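Local coordinates for acetyl-CoA acetyltransferase (Elizabethkingia anophelis NUHP1, PDB 6BN2), which probably catalyses, as a thiolase, the reversible condensation of two acetyl-CoA molecules to acetoacetyl-CoA with release of coenzyme A, at residues A[13-18]-A[263-268]; A[18-23]-A[39-44]; A[123-128]-A[257-262]; A[320-325]-A[363-368]. All coordinates share one frame; numbering follows the deposited sequence. Where two conformers were deposited one is given.

Contact 1 (A[13-18]-A[263-268])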
loop_
_atom_site.group_PDB
_atom_site.type_symbol
_atom_site.label_atom_id
_atom_site.label_comp_id
_atom_site.label_asym_id
_atom_site.label_seq_id
_atom_site.Cartn_x
_atom_site.Cartn_y
_atom_site.Cartn_z
ATOM N N PHE A 13 -20.568 -3.519 -8.225
ATOM C CA PHE A 13 -21.209 -2.262 -8.577
ATOM C C PHE A 13 -20.624 -1.110 -7.782
ATOM O O PHE A 13 -20.199 -1.279 -6.641
ATOM C CB PHE A 13 -22.705 -2.343 -8.313
ATOM C CG PHE A 13 -23.401 -3.306 -9.202
ATOM C CD1 PHE A 13 -23.893 -2.887 -10.434
ATOM C CD2 PHE A 13 -23.539 -4.637 -8.834
ATOM C CE1 PHE A 13 -24.526 -3.782 -11.278
ATOM C CE2 PHE A 13 -24.171 -5.534 -9.675
ATOM C CZ PHE A 13 -24.666 -5.105 -10.895
ATOM N N ILE A 14 -20.604 0.067 -8.403
ATOM C CA ILE A 14 -20.215 1.305 -7.737
ATOM C C ILE A 14 -21.503 1.995 -7.337
ATOM O O ILE A 14 -22.305 2.361 -8.208
ATOM C CB ILE A 14 -19.374 2.204 -8.656
ATOM C CG1 ILE A 14 -18.067 1.498 -9.036
ATOM C CG2 ILE A 14 -19.076 3.537 -7.959
ATOM C CD1 ILE A 14 -17.369 2.157 -10.226
ATOM N N VAL A 15 -21.722 2.155 -6.030
ATOM C CA VAL A 15 -22.975 2.741 -5.558
ATOM C C VAL A 15 -22.815 4.206 -5.161
ATOM O O VAL A 15 -23.825 4.913 -5.049
ATOM C CB VAL A 15 -23.597 1.923 -4.398
ATOM C CG1 VAL A 15 -24.105 0.568 -4.912
ATOM C CG2 VAL A 15 -22.629 1.742 -3.233
ATOM N N SER A 16 -21.591 4.677 -4.941
ATOM C CA SER A 16 -21.365 6.107 -4.758
ATOM C C SER A 16 -19.919 6.400 -5.128
ATOM O O SER A 16 -19.062 5.512 -5.106
ATOM C CB SER A 16 -21.668 6.551 -3.324
ATOM O OG SER A 16 -20.772 5.933 -2.426
ATOM N N ALA A 17 -19.667 7.657 -5.486
ATOM C CA ALA A 17 -18.353 8.054 -5.995
ATOM C C ALA A 17 -18.219 9.561 -5.868
ATOM O O ALA A 17 -19.002 10.300 -6.480
ATOM C CB ALA A 17 -18.185 7.620 -7.459
ATOM N N VAL A 18 -17.253 10.031 -5.068
ATOM C CA VAL A 18 -17.104 11.472 -4.846
ATOM C C VAL A 18 -15.625 11.834 -4.788
ATOM O O VAL A 18 -14.743 10.974 -4.701
ATOM C CB VAL A 18 -17.793 11.959 -3.552
ATOM C CG1 VAL A 18 -19.261 11.578 -3.517
ATOM C CG2 VAL A 18 -17.048 11.385 -2.310
ATOM N N ALA A 263 -13.150 8.972 -3.250
ATOM C CA ALA A 263 -13.583 7.733 -2.618
ATOM C C ALA A 263 -14.819 7.191 -3.313
ATOM O O ALA A 263 -15.702 7.956 -3.724
ATOM C CB ALA A 263 -13.879 7.950 -1.129
ATOM N N LEU A 264 -14.874 5.865 -3.398
ATOM C CA LEU A 264 -15.988 5.146 -3.995
ATOM C C LEU A 264 -16.452 4.065 -3.036
ATOM O O LEU A 264 -15.666 3.509 -2.262
ATOM C CB LEU A 264 -15.602 4.506 -5.340
ATOM C CG LEU A 264 -15.132 5.418 -6.486
ATOM C CD1 LEU A 264 -13.700 5.909 -6.307
ATOM C CD2 LEU A 264 -15.241 4.625 -7.800
ATOM N N VAL A 265 -17.736 3.759 -3.082
ATOM C CA VAL A 265 -18.265 2.607 -2.364
ATOM C C VAL A 265 -18.645 1.556 -3.392
ATOM O O VAL A 265 -19.394 1.848 -4.331
ATOM C CB VAL A 265 -19.472 2.969 -1.485
ATOM C CG1 VAL A 265 -20.004 1.691 -0.833
ATOM C CG2 VAL A 265 -19.089 4.005 -0.398
ATOM N N LEU A 266 -18.105 0.347 -3.221
ATOM C CA LEU A 266 -18.374 -0.811 -4.063
ATOM C C LEU A 266 -19.257 -1.804 -3.321
ATOM O O LEU A 266 -19.095 -1.998 -2.111
ATOM C CB LEU A 266 -17.064 -1.501 -4.445
ATOM C CG LEU A 266 -16.376 -1.177 -5.768
ATOM C CD1 LEU A 266 -16.313 0.289 -6.028
ATOM C CD2 LEU A 266 -14.982 -1.798 -5.766
ATOM N N MET A 267 -20.153 -2.471 -4.045
ATOM C CA MET A 267 -21.027 -3.452 -3.419
ATOM C C MET A 267 -21.296 -4.607 -4.363
ATOM O O MET A 267 -21.297 -4.448 -5.587
ATOM C CB MET A 267 -22.392 -2.868 -3.026
ATOM C CG MET A 267 -22.374 -2.051 -1.768
ATOM S SD MET A 267 -24.002 -1.463 -1.335
ATOM C CE MET A 267 -23.539 -0.381 0.032
ATOM N N SER A 268 -21.577 -5.760 -3.765
ATOM C CA SER A 268 -22.178 -6.862 -4.499
ATOM C C SER A 268 -23.623 -6.535 -4.875
ATOM O O SER A 268 -24.270 -5.654 -4.297
ATOM C CB SER A 268 -22.155 -8.137 -3.662
ATOM O OG SER A 268 -23.033 -8.009 -2.551
#
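F13-V18 and A263-S268 are adjacent antiparallel strands whose short axes come within 4.7 Å; their directions differ by 138°, a strong twist. F13 and M267 form a hydrogen-bonded pair, with F13 N to M267 O and M267 N to F13 O both 2.9 Å, and V18 and A263 exchange bonds the same way at the other end. A beta bulge interrupts the register: V265 O accepts the N-H of V15, while V265 N gives to S16 O from above the carbonyl plane. One residue thus answers two. At the bulge V15 CG2 lies 3.6 Å from V265 CG1, the two side chains slanting across each other, and 4.0 Å from M267 SD, where they cross at about a right angle. On the face shared by I14, A17, L264 and L266, L264 bridges two partners: its CG rests 3.9 Å from A17 CB, and its CD2 reaches I14 CG2 at 4.0 Å. Helix 358-375 covers this face; helices 34-48 and 269-274 cover that of F13, S16, V18, V265 and M267, where S16 OG bonds A45 O. Cohesion is therefore divided: backbone amides and carbonyls satisfy one another within the sheet, and mainly hydrocarbon packs both faces against the helical layers of the thiolase fold.

Contact 2 (A[18-23]-A[39-44])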
loop_
_atom_site.group_PDB
_atom_site.type_symbol
_atom_site.label_atom_id
_atom_site.label_comp_id
_atom_site.label_asym_id
_atom_site.label_seq_id
_atom_site.Cartn_x
_atom_site.Cartn_y
_atom_site.Cartn_z
ATOM N N VAL A 18 -17.253 10.031 -5.068
ATOM C CA VAL A 18 -17.104 11.472 -4.846
ATOM C C VAL A 18 -15.625 11.834 -4.788
ATOM O O VAL A 18 -14.743 10.974 -4.701
ATOM C CB VAL A 18 -17.793 11.959 -3.552
ATOM C CG1 VAL A 18 -19.261 11.578 -3.517
ATOM C CG2 VAL A 18 -17.048 11.385 -2.310
ATOM N N ARG A 19 -15.362 13.143 -4.826
ATOM C CA ARG A 19 -13.996 13.636 -4.688
ATOM C C ARG A 19 -14.035 14.989 -3.999
ATOM O O ARG A 19 -15.018 15.714 -4.122
ATOM C CB ARG A 19 -13.311 13.794 -6.050
ATOM C CG ARG A 19 -14.012 14.845 -6.956
ATOM C CD ARG A 19 -13.206 14.947 -8.217
ATOM N NE ARG A 19 -13.590 15.991 -9.169
ATOM C CZ ARG A 19 -13.061 17.212 -9.191
ATOM N NH1 ARG A 19 -12.214 17.598 -8.235
ATOM N NH2 ARG A 19 -13.393 18.049 -10.166
ATOM N N THR A 20 -12.950 15.333 -3.292
ATOM C CA THR A 20 -12.772 16.722 -2.876
ATOM C C THR A 20 -12.445 17.574 -4.105
ATOM O O THR A 20 -12.018 17.053 -5.140
ATOM C CB THR A 20 -11.643 16.855 -1.834
ATOM O OG1 THR A 20 -10.371 16.631 -2.464
ATOM C CG2 THR A 20 -11.797 15.840 -0.692
ATOM N N PRO A 21 -12.608 18.898 -4.017
ATOM C CA PRO A 21 -11.931 19.746 -4.998
ATOM C C PRO A 21 -10.428 19.574 -4.821
ATOM O O PRO A 21 -9.949 19.121 -3.780
ATOM C CB PRO A 21 -12.386 21.175 -4.636
ATOM C CG PRO A 21 -13.390 21.039 -3.492
ATOM C CD PRO A 21 -13.117 19.686 -2.878
ATOM N N MET A 22 -9.671 19.942 -5.844
ATOM C CA MET A 22 -8.227 19.805 -5.772
ATOM C C MET A 22 -7.603 21.157 -5.486
ATOM O O MET A 22 -7.926 22.149 -6.142
ATOM C CB MET A 22 -7.675 19.185 -7.053
ATOM C CG MET A 22 -8.033 17.718 -7.113
ATOM S SD MET A 22 -7.503 16.926 -8.608
ATOM C CE MET A 22 -8.813 17.389 -9.737
ATOM N N GLY A 23 -6.737 21.191 -4.480
ATOM C CA GLY A 23 -6.017 22.403 -4.145
ATOM C C GLY A 23 -4.675 22.469 -4.859
ATOM O O GLY A 23 -4.073 21.447 -5.204
ATOM N N ALA A 39 -10.666 11.442 4.740
ATOM C CA ALA A 39 -11.862 11.384 5.582
ATOM C C ALA A 39 -13.034 12.131 4.954
ATOM O O ALA A 39 -14.171 11.647 4.988
ATOM C CB ALA A 39 -11.559 11.956 6.966
ATOM N N VAL A 40 -12.777 13.318 4.393
ATOM C CA VAL A 40 -13.847 14.093 3.765
ATOM C C VAL A 40 -14.438 13.325 2.589
ATOM O O VAL A 40 -15.668 13.277 2.407
ATOM C CB VAL A 40 -13.320 15.473 3.324
ATOM C CG1 VAL A 40 -14.378 16.194 2.475
ATOM C CG2 VAL A 40 -12.949 16.329 4.553
ATOM N N ALA A 41 -13.570 12.714 1.769
ATOM C CA ALA A 41 -14.070 11.999 0.600
ATOM C C ALA A 41 -14.849 10.759 1.016
ATOM O O ALA A 41 -15.927 10.484 0.474
ATOM C CB ALA A 41 -12.910 11.631 -0.337
ATOM N N ILE A 42 -14.326 9.997 1.983
ATOM C CA ILE A 42 -15.024 8.785 2.400
ATOM C C ILE A 42 -16.368 9.137 3.020
ATOM O O ILE A 42 -17.391 8.517 2.712
ATOM C CB ILE A 42 -14.158 7.967 3.375
ATOM C CG1 ILE A 42 -12.914 7.431 2.677
ATOM C CG2 ILE A 42 -14.982 6.806 3.941
ATOM C CD1 ILE A 42 -11.881 6.838 3.680
ATOM N N LYS A 43 -16.392 10.133 3.915
ATOM C CA LYS A 43 -17.662 10.517 4.514
ATOM C C LYS A 43 -18.629 11.002 3.445
ATOM O O LYS A 43 -19.817 10.681 3.481
ATOM C CB LYS A 43 -17.456 11.599 5.571
ATOM C CG LYS A 43 -18.769 12.037 6.222
ATOM C CD LYS A 43 -18.528 12.791 7.512
ATOM C CE LYS A 43 -19.852 13.027 8.245
ATOM N NZ LYS A 43 -20.753 13.870 7.425
ATOM N N GLY A 44 -18.115 11.729 2.451
ATOM C CA GLY A 44 -18.972 12.185 1.366
ATOM C C GLY A 44 -19.588 11.040 0.592
ATOM O O GLY A 44 -20.769 11.089 0.228
#
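V18 and T20 put methyl groups against one turn of helix 34-48. V18 CG2 lies only 3.1 Å from A41 O, a tight approach of methyl to carbonyl, and 3.9 Å from G44 C; V18 CG1 flanks the same glycine, 4.1 Å from G44 O. Because G44 has no side chain, the valine packs straight onto helix backbone. Farther along, T20 CG2 meets V40 CG1 at 4.1 Å, the two side chains crossing at about a right angle, and A41 CB lies just beyond, 4.4 Å from T20 CG2.

The threonine has a divided role. Its chi1 of 71° puts OG1 between the backbone N and the carbonyl carbon and leaves CG2 anti to the carbonyl carbon, facing the helix. OG1 turns to polar partners in the loop and the next strand: it donates to P21 O over 2.8 Å, from above the carbonyl plane, and is also hydrogen-bonded to A261 N. R19 points away from the helix, and its NH1 reaches T20 O at 3.1 Å, with that oxygen tilted out of the guanidinium plane. Salt bridges to E205 and D224 hold the guanidinium from beyond. V209 of strand 209-211 touches T20, P21 and V40, while A261 and A263 of strand 258-268 back A41.

No hydrogen bond joins the two segments. Helix 34-48 is held to strand 12-24 here by methyl and backbone packing, and the polar groups of R19 and T20 settle their bonds elsewhere.

Contact 3 (A[123-128]-A[257-262])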
loop_
_atom_site.group_PDB
_atom_site.type_symbol
_atom_site.label_atom_id
_atom_site.label_comp_id
_atom_site.label_asym_id
_atom_site.label_seq_id
_atom_site.Cartn_x
_atom_site.Cartn_y
_atom_site.Cartn_z
ATOM N N MET A 123 -5.782 9.459 -1.712
ATOM C CA MET A 123 -5.603 10.722 -1.015
ATOM C C MET A 123 -4.147 11.148 -1.142
ATOM O O MET A 123 -3.244 10.306 -1.155
ATOM C CB MET A 123 -5.997 10.580 0.470
ATOM C CG MET A 123 -5.148 9.542 1.235
ATOM S SD MET A 123 -5.936 9.071 2.794
ATOM C CE MET A 123 -4.829 7.731 3.344
ATOM N N GLU A 124 -3.925 12.460 -1.190
ATOM C CA GLU A 124 -2.559 12.959 -1.236
ATOM C C GLU A 124 -2.568 14.412 -0.801
ATOM O O GLU A 124 -3.425 15.190 -1.225
ATOM C CB GLU A 124 -1.953 12.846 -2.643
ATOM C CG GLU A 124 -0.425 12.684 -2.611
ATOM C CD GLU A 124 -0.016 11.250 -2.262
ATOM O OE1 GLU A 124 -0.337 10.327 -3.052
ATOM O OE2 GLU A 124 0.590 11.050 -1.192
ATOM N N ASN A 125 -1.602 14.780 0.030
ATOM C CA ASN A 125 -1.334 16.196 0.256
ATOM C C ASN A 125 0.133 16.406 -0.096
ATOM O O ASN A 125 1.027 16.129 0.710
ATOM C CB ASN A 125 -1.656 16.628 1.680
ATOM C CG ASN A 125 -1.542 18.122 1.832
ATOM O OD1 ASN A 125 -0.526 18.687 1.455
ATOM N ND2 ASN A 125 -2.606 18.779 2.308
ATOM N N MET A 126 0.371 16.860 -1.323
ATOM C CA MET A 126 1.741 17.032 -1.772
ATOM C C MET A 126 2.394 18.220 -1.082
ATOM O O MET A 126 3.609 18.201 -0.861
ATOM C CB MET A 126 1.741 17.146 -3.293
ATOM C CG MET A 126 1.161 15.858 -3.893
ATOM S SD MET A 126 1.149 15.751 -5.698
ATOM C CE MET A 126 2.895 15.494 -6.070
ATOM N N SER A 127 1.589 19.214 -0.670
ATOM C CA SER A 127 2.113 20.369 0.064
ATOM C C SER A 127 2.785 19.962 1.373
ATOM O O SER A 127 3.699 20.654 1.843
ATOM C CB SER A 127 0.982 21.351 0.373
ATOM O OG SER A 127 0.338 21.809 -0.801
ATOM N N GLN A 128 2.320 18.886 1.997
ATOM C CA GLN A 128 2.792 18.490 3.324
ATOM C C GLN A 128 3.865 17.407 3.289
ATOM O O GLN A 128 4.280 16.929 4.356
ATOM C CB GLN A 128 1.615 18.044 4.195
ATOM C CG GLN A 128 0.689 19.218 4.608
ATOM C CD GLN A 128 -0.319 18.823 5.689
ATOM O OE1 GLN A 128 -0.338 17.682 6.159
ATOM N NE2 GLN A 128 -1.179 19.771 6.069
ATOM N N LEU A 257 1.563 19.954 -9.017
ATOM C CA LEU A 257 1.506 19.253 -7.741
ATOM C C LEU A 257 0.250 19.719 -7.017
ATOM O O LEU A 257 -0.056 20.916 -7.019
ATOM C CB LEU A 257 2.751 19.570 -6.921
ATOM C CG LEU A 257 4.073 19.520 -7.699
ATOM C CD1 LEU A 257 5.242 19.887 -6.791
ATOM C CD2 LEU A 257 4.281 18.146 -8.322
ATOM N N ASN A 258 -0.498 18.784 -6.419
ATOM C CA ASN A 258 -1.810 19.146 -5.886
ATOM C C ASN A 258 -2.175 18.314 -4.665
ATOM O O ASN A 258 -1.552 17.296 -4.361
ATOM C CB ASN A 258 -2.895 18.988 -6.949
ATOM C CG ASN A 258 -2.690 19.934 -8.108
ATOM O OD1 ASN A 258 -2.013 19.594 -9.078
ATOM N ND2 ASN A 258 -3.262 21.146 -8.001
ATOM N N ASP A 259 -3.201 18.786 -3.960
ATOM C CA ASP A 259 -3.743 18.155 -2.762
ATOM C C ASP A 259 -5.199 17.774 -3.023
ATOM O O ASP A 259 -5.962 18.583 -3.556
ATOM C CB ASP A 259 -3.672 19.119 -1.557
ATOM C CG ASP A 259 -2.275 19.713 -1.339
ATOM O OD1 ASP A 259 -1.269 19.030 -1.638
ATOM O OD2 ASP A 259 -2.173 20.873 -0.867
ATOM N N GLY A 260 -5.600 16.566 -2.638
ATOM C CA GLY A 260 -6.991 16.167 -2.847
ATOM C C GLY A 260 -7.195 14.703 -2.516
ATOM O O GLY A 260 -6.245 13.954 -2.287
ATOM N N ALA A 261 -8.468 14.295 -2.487
ATOM C CA ALA A 261 -8.782 12.890 -2.230
ATOM C C ALA A 261 -10.065 12.515 -2.959
ATOM O O ALA A 261 -10.797 13.376 -3.458
ATOM C CB ALA A 261 -8.921 12.607 -0.724
ATOM N N SER A 262 -10.332 11.207 -3.008
ATOM C CA SER A 262 -11.505 10.693 -3.710
ATOM C C SER A 262 -11.883 9.349 -3.093
ATOM O O SER A 262 -11.054 8.672 -2.467
ATOM C CB SER A 262 -11.235 10.545 -5.213
ATOM O OG SER A 262 -9.991 9.879 -5.426
#
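N125 and D259 stack where strands 117-125 and 258-268 run antiparallel in the central sheet of the thiolase N-terminal half. Their amide and carboxylate planes lie 26° apart, and N125 ND2 bonds elsewhere, to V32 O. The carboxylate instead grips M126 and S127. S127 OG donates to the syn lone pair of D259 OD2 over 2.7 Å, and S127 N gives a nearly straight bond of 3.0 Å to D259 OD1; M126 N adds a weak, bent one to the same oxygen. The two sound bonds from S127 should limit the carboxylate's rotation and probably offset the closeness of N125 OD1, an acceptor 3.2 Å from D259 OD1. M126 reaches toward L257 instead, its chain bending at chi3 (73°) so that CE meets L257 CD2 at 3.7 Å, the side chains nearly perpendicular. Back in the sheet, E124 and G260 exchange two backbone bonds, and M123 CB touches A261 CB at 3.8 Å. The active site is near: N258 OD1 is hydrogen-bonded to T256 OG1 and to the backbone N of H356, the predicted proton acceptor. N258 N makes a weak bond to M126 SD at 3.5 Å, while buried N258 O, with M126 CG only 3.1 Å away, has no polar partner in the model.

Contact 4 (A[320-325]-A[363-368])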
loop_
_atom_site.group_PDB
_atom_site.type_symbol
_atom_site.label_atom_id
_atom_site.label_comp_id
_atom_site.label_asym_id
_atom_site.label_seq_id
_atom_site.Cartn_x
_atom_site.Cartn_y
_atom_site.Cartn_z
ATOM N N PHE A 320 -16.733 6.903 -23.848
ATOM C CA PHE A 320 -15.923 7.982 -23.293
ATOM C C PHE A 320 -14.758 7.404 -22.521
ATOM O O PHE A 320 -14.859 6.323 -21.937
ATOM C CB PHE A 320 -16.755 8.905 -22.385
ATOM C CG PHE A 320 -17.712 9.744 -23.157
ATOM C CD1 PHE A 320 -19.013 9.305 -23.395
ATOM C CD2 PHE A 320 -17.291 10.937 -23.727
ATOM C CE1 PHE A 320 -19.891 10.067 -24.177
ATOM C CE2 PHE A 320 -18.167 11.714 -24.496
ATOM C CZ PHE A 320 -19.465 11.277 -24.723
ATOM N N PHE A 321 -13.657 8.159 -22.510
ATOM C CA PHE A 321 -12.405 7.745 -21.884
ATOM C C PHE A 321 -11.943 8.811 -20.907
ATOM O O PHE A 321 -12.106 10.009 -21.163
ATOM C CB PHE A 321 -11.275 7.561 -22.908
ATOM C CG PHE A 321 -11.572 6.560 -23.983
ATOM C CD1 PHE A 321 -12.304 6.931 -25.108
ATOM C CD2 PHE A 321 -11.087 5.259 -23.893
ATOM C CE1 PHE A 321 -12.564 6.016 -26.127
ATOM C CE2 PHE A 321 -11.346 4.328 -24.907
ATOM C CZ PHE A 321 -12.081 4.709 -26.021
ATOM N N GLU A 322 -11.301 8.371 -19.820
ATOM C CA GLU A 322 -10.551 9.269 -18.941
ATOM C C GLU A 322 -9.136 8.728 -18.873
ATOM O O GLU A 322 -8.915 7.659 -18.299
ATOM C CB GLU A 322 -11.159 9.343 -17.540
ATOM C CG GLU A 322 -12.428 10.152 -17.458
ATOM C CD GLU A 322 -12.157 11.645 -17.457
ATOM O OE1 GLU A 322 -12.951 12.376 -18.086
ATOM O OE2 GLU A 322 -11.175 12.088 -16.825
ATOM N N PHE A 323 -8.192 9.438 -19.482
ATOM C CA PHE A 323 -6.766 9.124 -19.399
ATOM C C PHE A 323 -6.097 10.217 -18.580
ATOM O O PHE A 323 -6.152 11.390 -18.966
ATOM C CB PHE A 323 -6.121 9.074 -20.785
ATOM C CG PHE A 323 -6.323 7.794 -21.519
ATOM C CD1 PHE A 323 -5.458 6.728 -21.319
ATOM C CD2 PHE A 323 -7.323 7.675 -22.467
ATOM C CE1 PHE A 323 -5.619 5.538 -22.024
ATOM C CE2 PHE A 323 -7.492 6.495 -23.165
ATOM C CZ PHE A 323 -6.645 5.426 -22.945
ATOM N N ASN A 324 -5.441 9.847 -17.477
ATOM C CA ASN A 324 -4.894 10.899 -16.636
ATOM C C ASN A 324 -3.815 11.681 -17.375
ATOM O O ASN A 324 -2.959 11.106 -18.052
ATOM C CB ASN A 324 -4.325 10.356 -15.336
ATOM C CG ASN A 324 -4.114 11.470 -14.312
ATOM O OD1 ASN A 324 -5.054 12.201 -13.969
ATOM N ND2 ASN A 324 -2.885 11.617 -13.838
ATOM N N GLU A 325 -3.875 13.010 -17.247
ATOM C CA GLU A 325 -2.992 13.913 -17.987
ATOM C C GLU A 325 -1.773 14.278 -17.143
ATOM O O GLU A 325 -1.588 15.422 -16.751
ATOM C CB GLU A 325 -3.747 15.187 -18.381
ATOM C CG GLU A 325 -5.045 14.972 -19.086
ATOM C CD GLU A 325 -5.745 16.277 -19.438
ATOM O OE1 GLU A 325 -5.385 17.336 -18.879
ATOM O OE2 GLU A 325 -6.685 16.245 -20.264
ATOM N N SER A 363 -8.301 7.021 -8.702
ATOM C CA SER A 363 -9.724 6.888 -8.417
ATOM C C SER A 363 -10.515 8.126 -8.822
ATOM O O SER A 363 -11.683 7.999 -9.196
ATOM C CB SER A 363 -9.950 6.567 -6.925
ATOM O OG SER A 363 -9.081 7.306 -6.073
ATOM N N ARG A 364 -9.898 9.314 -8.768
ATOM C CA ARG A 364 -10.596 10.538 -9.156
ATOM C C ARG A 364 -11.108 10.448 -10.594
ATOM O O ARG A 364 -12.252 10.835 -10.882
ATOM C CB ARG A 364 -9.649 11.728 -8.961
ATOM C CG ARG A 364 -10.334 13.103 -8.923
ATOM C CD ARG A 364 -10.749 13.582 -10.323
ATOM N NE ARG A 364 -9.590 13.826 -11.189
ATOM C CZ ARG A 364 -9.678 14.087 -12.494
ATOM N NH1 ARG A 364 -10.861 14.089 -13.102
ATOM N NH2 ARG A 364 -8.582 14.327 -13.200
ATOM N N ILE A 365 -10.289 9.925 -11.517
ATOM C CA ILE A 365 -10.747 9.870 -12.906
ATOM C C ILE A 365 -11.892 8.869 -13.091
ATOM O O ILE A 365 -12.692 9.031 -14.017
ATOM C CB ILE A 365 -9.588 9.578 -13.884
ATOM C CG1 ILE A 365 -8.948 8.207 -13.649
ATOM C CG2 ILE A 365 -8.546 10.720 -13.824
ATOM C CD1 ILE A 365 -7.870 7.869 -14.723
ATOM N N ILE A 366 -12.022 7.871 -12.209
ATOM C CA ILE A 366 -13.201 7.002 -12.243
ATOM C C ILE A 366 -14.447 7.767 -11.806
ATOM O O ILE A 366 -15.521 7.639 -12.417
ATOM C CB ILE A 366 -12.982 5.766 -11.354
ATOM C CG1 ILE A 366 -11.708 5.029 -11.766
ATOM C CG2 ILE A 366 -14.178 4.834 -11.472
ATOM C CD1 ILE A 366 -11.377 3.860 -10.807
ATOM N N VAL A 367 -14.331 8.546 -10.728
ATOM C CA VAL A 367 -15.435 9.396 -10.272
ATOM C C VAL A 367 -15.898 10.298 -11.410
ATOM O O VAL A 367 -17.097 10.384 -11.722
ATOM C CB VAL A 367 -14.999 10.224 -9.047
ATOM C CG1 VAL A 367 -16.131 11.175 -8.600
ATOM C CG2 VAL A 367 -14.584 9.305 -7.883
ATOM N N THR A 368 -14.943 10.955 -12.071
ATOM C CA THR A 368 -15.295 11.852 -13.164
ATOM C C THR A 368 -15.908 11.090 -14.335
ATOM O O THR A 368 -16.907 11.537 -14.907
ATOM C CB THR A 368 -14.057 12.634 -13.601
ATOM O OG1 THR A 368 -13.617 13.433 -12.499
ATOM C CG2 THR A 368 -14.363 13.541 -14.797
HETATM O O HOH W 1 -10.410 14.361 -15.841
HETATM O O HOH W 2 -6.709 13.722 -15.859
#
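E322 and I365 bury most of the surface here, with N324 next. E322 on strand 320-323 and I365 on helix 358-375 slide past each other in opposite directions, CB to CB 4.0 Å, so the aliphatic part of the glutamate runs beside the helix and its CG lies beside I365 O. A bend at chi2 (-78°) then turns the carboxylate toward T368, where OE1 lies 3.8 Å from the methyl CG2 of T368, the side chains crossing at about a right angle. R364 stays beyond salt-bridge range of E322, though the opposite charges probably still attract, and a water joins them: it probably donates to E322 OE2 (2.6 Å) and accepts from R364 NH1 over 2.8 Å. Within the helix R364 NH1 also donates to T368 OG1, 2.9 Å away in the guanidinium plane, and T368 OG1 is bonded in turn to E205. I365 CG2 covers the rim of one guanidinium face, and this same methyl is 3.8 Å from N324 OD1. N324 OD1 accepts a bond of 2.9 Å from a second water, which accepts from E325 N and, weakly, from R364 NH2. Two waters thus tie strand and loop to one arginine. N324 comes within about 3 Å of the side chain of H356, a predicted proton acceptor. N324 and E325 begin the Asn-Glu-Ala-Phe sequence characteristic of thiolases, whose asparagine, as in relatives, probably contributes through a water to an oxyanion hole of the active site.

All four contacts are buried, and three gather on strand 258-268 or its neighbours. Contacts 1 and 3 use successive lengths of that strand against partners on its two flanks, 12-24 and 117-125; both are backbone-bonded, but the first has largely apolar faces and the second ends in a carboxylate grip. Contact 2 shares V18 with contact 1 and lays helix 34-48 on the sheet without a hydrogen bond. Contact 4 belongs to the C-terminal half and joins its helix to a strand by packing and water. Helix 358-375 brings the halves together: V367 packs on V18 O, R19 packs against R364, and S262 OG probably bonds S363 OG. Contacts 3 and 4 approach H356; contacts 1 and 2 lie away from the annotated sites.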